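Acetyl-CoA acetyltransferase (Elizabethkingia anophelis NUHP1, PDB 6BN2) probably catalyses the reversible, thiolase-type condensation of two acetyl-CoA molecules to acetoacetyl-CoA and free CoA. Local coordinates at residues E11-S16 / E270-L275; A107-V110 / D114-A117. One frame throughout, in Å; residues are numbered along the deposited sequence.

Contact 1: E11-S16 / E270-L275; sequences EVFIVS and EKMESL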
loop_
_atom_site.group_PDB
_atom_site.type_symbol
_atom_site.label_atom_id
_atom_site.label_comp_id
_atom_site.label_asym_id
_atom_site.label_seq_id
_atom_site.Cartn_x
_atom_site.Cartn_y
_atom_site.Cartn_z
ATOM N N GLU A 11 18.058 1.524 17.333
ATOM C CA GLU A 11 17.484 0.192 17.409
ATOM C C GLU A 11 15.964 0.260 17.319
ATOM O O GLU A 11 15.341 1.270 17.665
ATOM C CB GLU A 11 17.898 -0.493 18.712
ATOM C CG GLU A 11 19.388 -0.735 18.837
ATOM C CD GLU A 11 19.778 -1.164 20.239
ATOM O OE1 GLU A 11 19.501 -0.404 21.193
ATOM O OE2 GLU A 11 20.349 -2.262 20.386
ATOM N N VAL A 12 15.365 -0.828 16.841
ATOM C CA VAL A 12 13.918 -0.955 16.744
ATOM C C VAL A 12 13.513 -2.216 17.474
ATOM O O VAL A 12 14.014 -3.302 17.162
ATOM C CB VAL A 12 13.437 -1.025 15.285
ATOM C CG1 VAL A 12 11.901 -0.994 15.236
ATOM C CG2 VAL A 12 14.049 0.127 14.501
ATOM N N PHE A 13 12.611 -2.074 18.432
ATOM C CA PHE A 13 12.159 -3.190 19.249
ATOM C C PHE A 13 10.698 -3.500 18.986
ATOM O O PHE A 13 9.906 -2.611 18.676
ATOM C CB PHE A 13 12.345 -2.870 20.724
ATOM C CG PHE A 13 13.771 -2.754 21.118
ATOM C CD1 PHE A 13 14.474 -3.883 21.529
ATOM C CD2 PHE A 13 14.428 -1.534 21.050
ATOM C CE1 PHE A 13 15.809 -3.789 21.881
ATOM C CE2 PHE A 13 15.762 -1.436 21.401
ATOM C CZ PHE A 13 16.450 -2.563 21.818
ATOM N N ILE A 14 10.349 -4.778 19.110
ATOM C CA ILE A 14 8.964 -5.230 19.040
ATOM C C ILE A 14 8.493 -5.382 20.472
ATOM O O ILE A 14 9.040 -6.207 21.218
ATOM C CB ILE A 14 8.837 -6.557 18.276
ATOM C CG1 ILE A 14 9.300 -6.380 16.826
ATOM C CG2 ILE A 14 7.386 -7.051 18.316
ATOM C CD1 ILE A 14 9.559 -7.715 16.125
ATOM N N VAL A 15 7.502 -4.582 20.870
ATOM C CA VAL A 15 7.042 -4.612 22.258
ATOM C C VAL A 15 5.746 -5.401 22.421
ATOM O O VAL A 15 5.409 -5.780 23.550
ATOM C CB VAL A 15 6.896 -3.188 22.851
ATOM C CG1 VAL A 15 8.276 -2.540 23.034
ATOM C CG2 VAL A 15 5.980 -2.302 22.012
ATOM N N SER A 16 5.012 -5.653 21.340
ATOM C CA SER A 16 3.878 -6.568 21.406
ATOM C C SER A 16 3.636 -7.111 20.006
ATOM O O SER A 16 4.031 -6.501 19.008
ATOM C CB SER A 16 2.624 -5.880 21.955
ATOM O OG SER A 16 2.206 -4.861 21.073
ATOM N N GLU A 270 14.376 4.519 23.442
ATOM C CA GLU A 270 14.036 5.604 24.349
ATOM C C GLU A 270 12.561 5.559 24.723
ATOM O O GLU A 270 12.203 5.717 25.893
ATOM C CB GLU A 270 14.410 6.937 23.703
ATOM C CG GLU A 270 14.119 8.155 24.536
ATOM C CD GLU A 270 14.464 9.438 23.801
ATOM O OE1 GLU A 270 15.161 9.360 22.765
ATOM O OE2 GLU A 270 14.031 10.518 24.252
ATOM N N LYS A 271 11.691 5.297 23.742
ATOM C CA LYS A 271 10.257 5.281 24.021
ATOM C C LYS A 271 9.867 4.088 24.889
ATOM O O LYS A 271 9.114 4.246 25.859
ATOM C CB LYS A 271 9.473 5.292 22.704
ATOM C CG LYS A 271 7.955 5.164 22.842
ATOM C CD LYS A 271 7.296 6.250 23.691
ATOM C CE LYS A 271 7.347 7.639 23.071
ATOM N NZ LYS A 271 6.434 8.595 23.794
ATOM N N MET A 272 10.363 2.887 24.575
ATOM C CA MET A 272 9.950 1.748 25.397
ATOM C C MET A 272 10.471 1.876 26.824
ATOM O O MET A 272 9.763 1.515 27.770
ATOM C CB MET A 272 10.388 0.420 24.766
ATOM C CG MET A 272 11.831 0.065 24.944
ATOM S SD MET A 272 12.244 -1.455 24.047
ATOM C CE MET A 272 13.963 -1.599 24.570
ATOM N N GLU A 273 11.660 2.452 27.013
ATOM C CA GLU A 273 12.171 2.605 28.370
ATOM C C GLU A 273 11.404 3.680 29.132
ATOM O O GLU A 273 11.153 3.531 30.335
ATOM C CB GLU A 273 13.674 2.902 28.342
ATOM C CG GLU A 273 14.480 1.686 27.923
ATOM C CD GLU A 273 15.975 1.927 27.868
ATOM O OE1 GLU A 273 16.414 3.062 28.130
ATOM O OE2 GLU A 273 16.711 0.968 27.561
ATOM N N SER A 274 11.001 4.760 28.449
ATOM C CA SER A 274 10.220 5.793 29.120
ATOM C C SER A 274 8.865 5.261 29.574
ATOM O O SER A 274 8.305 5.749 30.562
ATOM C CB SER A 274 10.042 7.007 28.200
ATOM O OG SER A 274 9.131 6.716 27.157
ATOM N N LEU A 275 8.331 4.258 28.875
ATOM C CA LEU A 275 7.059 3.638 29.219
ATOM C C LEU A 275 7.211 2.440 30.143
ATOM O O LEU A 275 6.201 1.853 30.536
ATOM C CB LEU A 275 6.322 3.204 27.939
ATOM C CG LEU A 275 5.899 4.362 27.038
ATOM C CD1 LEU A 275 5.424 3.825 25.695
ATOM C CD2 LEU A 275 4.807 5.188 27.720
#

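Contact 2: A107-V110 / D114-A117; sequences AQAV and DVEA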
loop_
_atom_site.group_PDB
_atom_site.type_symbol
_atom_site.label_atom_id
_atom_site.label_comp_id
_atom_site.label_asym_id
_atom_site.label_seq_id
_atom_site.Cartn_x
_atom_site.Cartn_y
_atom_site.Cartn_z
ATOM N N ALA A 107 9.809 -0.145 10.690
ATOM C CA ALA A 107 11.134 -0.092 11.291
ATOM C C ALA A 107 11.966 1.024 10.664
ATOM O O ALA A 107 12.708 1.734 11.364
ATOM C CB ALA A 107 11.822 -1.458 11.150
ATOM N N GLN A 108 11.828 1.220 9.353
ATOM C CA GLN A 108 12.559 2.293 8.693
ATOM C C GLN A 108 12.094 3.656 9.176
ATOM O O GLN A 108 12.904 4.579 9.282
ATOM C CB GLN A 108 12.411 2.178 7.174
ATOM C CG GLN A 108 13.145 0.943 6.633
ATOM C CD GLN A 108 12.866 0.656 5.183
ATOM O OE1 GLN A 108 11.732 0.716 4.735
ATOM N NE2 GLN A 108 13.912 0.359 4.428
ATOM N N ALA A 109 10.796 3.805 9.467
ATOM C CA ALA A 109 10.304 5.069 10.023
ATOM C C ALA A 109 10.922 5.354 11.390
ATOM O O ALA A 109 11.214 6.517 11.719
ATOM C CB ALA A 109 8.775 5.047 10.128
ATOM N N VAL A 110 11.133 4.311 12.201
ATOM C CA VAL A 110 11.819 4.498 13.483
ATOM C C VAL A 110 13.292 4.844 13.256
ATOM O O VAL A 110 13.824 5.790 13.855
ATOM C CB VAL A 110 11.673 3.249 14.378
ATOM C CG1 VAL A 110 12.459 3.432 15.710
ATOM C CG2 VAL A 110 10.201 2.970 14.691
ATOM N N ASP A 114 11.673 9.414 12.558
ATOM C CA ASP A 114 10.409 10.113 12.375
ATOM C C ASP A 114 9.340 9.712 13.373
ATOM O O ASP A 114 8.455 10.526 13.670
ATOM C CB ASP A 114 9.876 9.878 10.964
ATOM C CG ASP A 114 10.736 10.531 9.927
ATOM O OD1 ASP A 114 11.011 11.736 10.090
ATOM O OD2 ASP A 114 11.141 9.835 8.973
ATOM N N VAL A 115 9.383 8.483 13.889
ATOM C CA VAL A 115 8.405 8.045 14.883
ATOM C C VAL A 115 9.121 7.275 15.984
ATOM O O VAL A 115 10.174 6.665 15.761
ATOM C CB VAL A 115 7.296 7.156 14.281
ATOM C CG1 VAL A 115 6.504 7.926 13.187
ATOM C CG2 VAL A 115 7.900 5.870 13.736
ATOM N N GLU A 116 8.522 7.299 17.178
ATOM C CA GLU A 116 9.001 6.531 18.322
ATOM C C GLU A 116 8.147 5.307 18.614
ATOM O O GLU A 116 8.618 4.393 19.296
ATOM C CB GLU A 116 9.035 7.411 19.577
ATOM C CG GLU A 116 9.891 8.665 19.422
ATOM C CD GLU A 116 11.368 8.355 19.386
ATOM O OE1 GLU A 116 11.898 7.745 20.363
ATOM O OE2 GLU A 116 12.009 8.733 18.387
ATOM N N ALA A 117 6.909 5.268 18.118
ATOM C CA ALA A 117 6.031 4.127 18.339
ATOM C C ALA A 117 5.116 4.020 17.138
ATOM O O ALA A 117 4.555 5.034 16.706
ATOM C CB ALA A 117 5.198 4.275 19.623
HETATM O O HOH W 1 12.861 7.521 15.708
#

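Contact 1: E11-S16 / E270-L275
K271 O, the carbonyl just ahead of the M272 that reaches across to F13, is gripped twice: S274 OG donates to it at 2.8 Å, and L275 N donates to the same K271 O at 3.1 Å. Both donors arrive from the same face of the carbonyl plane, the hydroxyl tilted 25° from it. The S274 hydroxyl thus adds a side-chain bond to the backbone one at the end of the helix, and from this turn M272 bridges to the strand. No hydrogen bond spans the two segments; one methionine carries the contact. Its CG sits between the backbone N and the carbonyl carbon (chi1 78°), and from there the chain runs out extended, crossing F13 at about a right angle. The thioether therefore ends on the ring: M272 CE lies 3.5 Å from the centroid of the F13 ring, over its centre and only 8° off the normal, a CH-pi contact. The sulfur comes in obliquely, with M272 SD 3.5 Å from F13 CG, near the root of the ring, which makes this a Met-aromatic pair. Closer to the helix backbone, M272 CB rests on V15 CG1 at 4.0 Å. P279 also packs against both F13 and M272. As an example of layered packing, the strand offers F13 and V15 to helix 269-274 while V12 touches helix 98-111. Helix 269-274 belongs to a beta-alpha-beta crossover passing over strand 12-24, joining strands 258-268 and 281-290, the two neighbours of strand 12-24, both antiparallel to it.

Contact 2: A107-V110 / D114-A117
A helix C-terminal turn, buried and mostly held by backbone groups, leads here from helix 98-111 into strand 117-125 of the thiolase fold, close to the subunit interface. The helix begins just after C96, acetylated on its sulfur in this crystal and predicted to carry the acyl-thioester intermediate, so this contact marks its far end. A109 O receives D114 N at 3.1 Å, a bond to the residue five positions on, with the donor nitrogen nearly in line with the C=O bond (175°), although the bond is bent at the hydrogen. V115 N leans on the same oxygen only weakly. A109 O thus takes two consecutive amides, one of them weakly, where the chain turns back past the helix end. V110 O and V115 O are bridged by a water, which lies within hydrogen-bonding distance of both, 2.7 Å from V110 O and 2.8 Å from V115 O. V110 CA-H also points at V115 O, giving a nearly straight C-H...O contact (162° at the hydrogen). The acidic end of D114 turns to the second subunit, where Y286, K310 and Q108 of that subunit meet its carboxylate; Q108 in turn reaches D114 of the second subunit, a reciprocal pair. The apolar closure belongs to V115: chi1 of -60° puts its CG1 anti to the carbonyl carbon and leaves CG2 between the backbone N and that carbon, and this CG2 methyl meets A109 CB at 3.8 Å and V110 CG2 also at 3.8 Å.

Overall arrangement
From the N terminus the chain lays down 11-16 at the start of a central strand of the large mixed sheet, then reaches helix 98-111, where contact 2 closes a short turn into strand 117-125. Only after another 150 or so residues does 270-275 return to 11-16, so contact 1 closes a long loop that encloses contact 2 without crossing it. Their centres lie about 11 Å apart, and they meet directly: V12 packs its CG2 on V110 CG1, and K271 CB rests against E116 O. Contact 1 ties the N-terminal strand to helix 269-274, contact 2 closes the end of helix 98-111, and V12 packing on that helix connects the two; contact 2 also borders the second subunit.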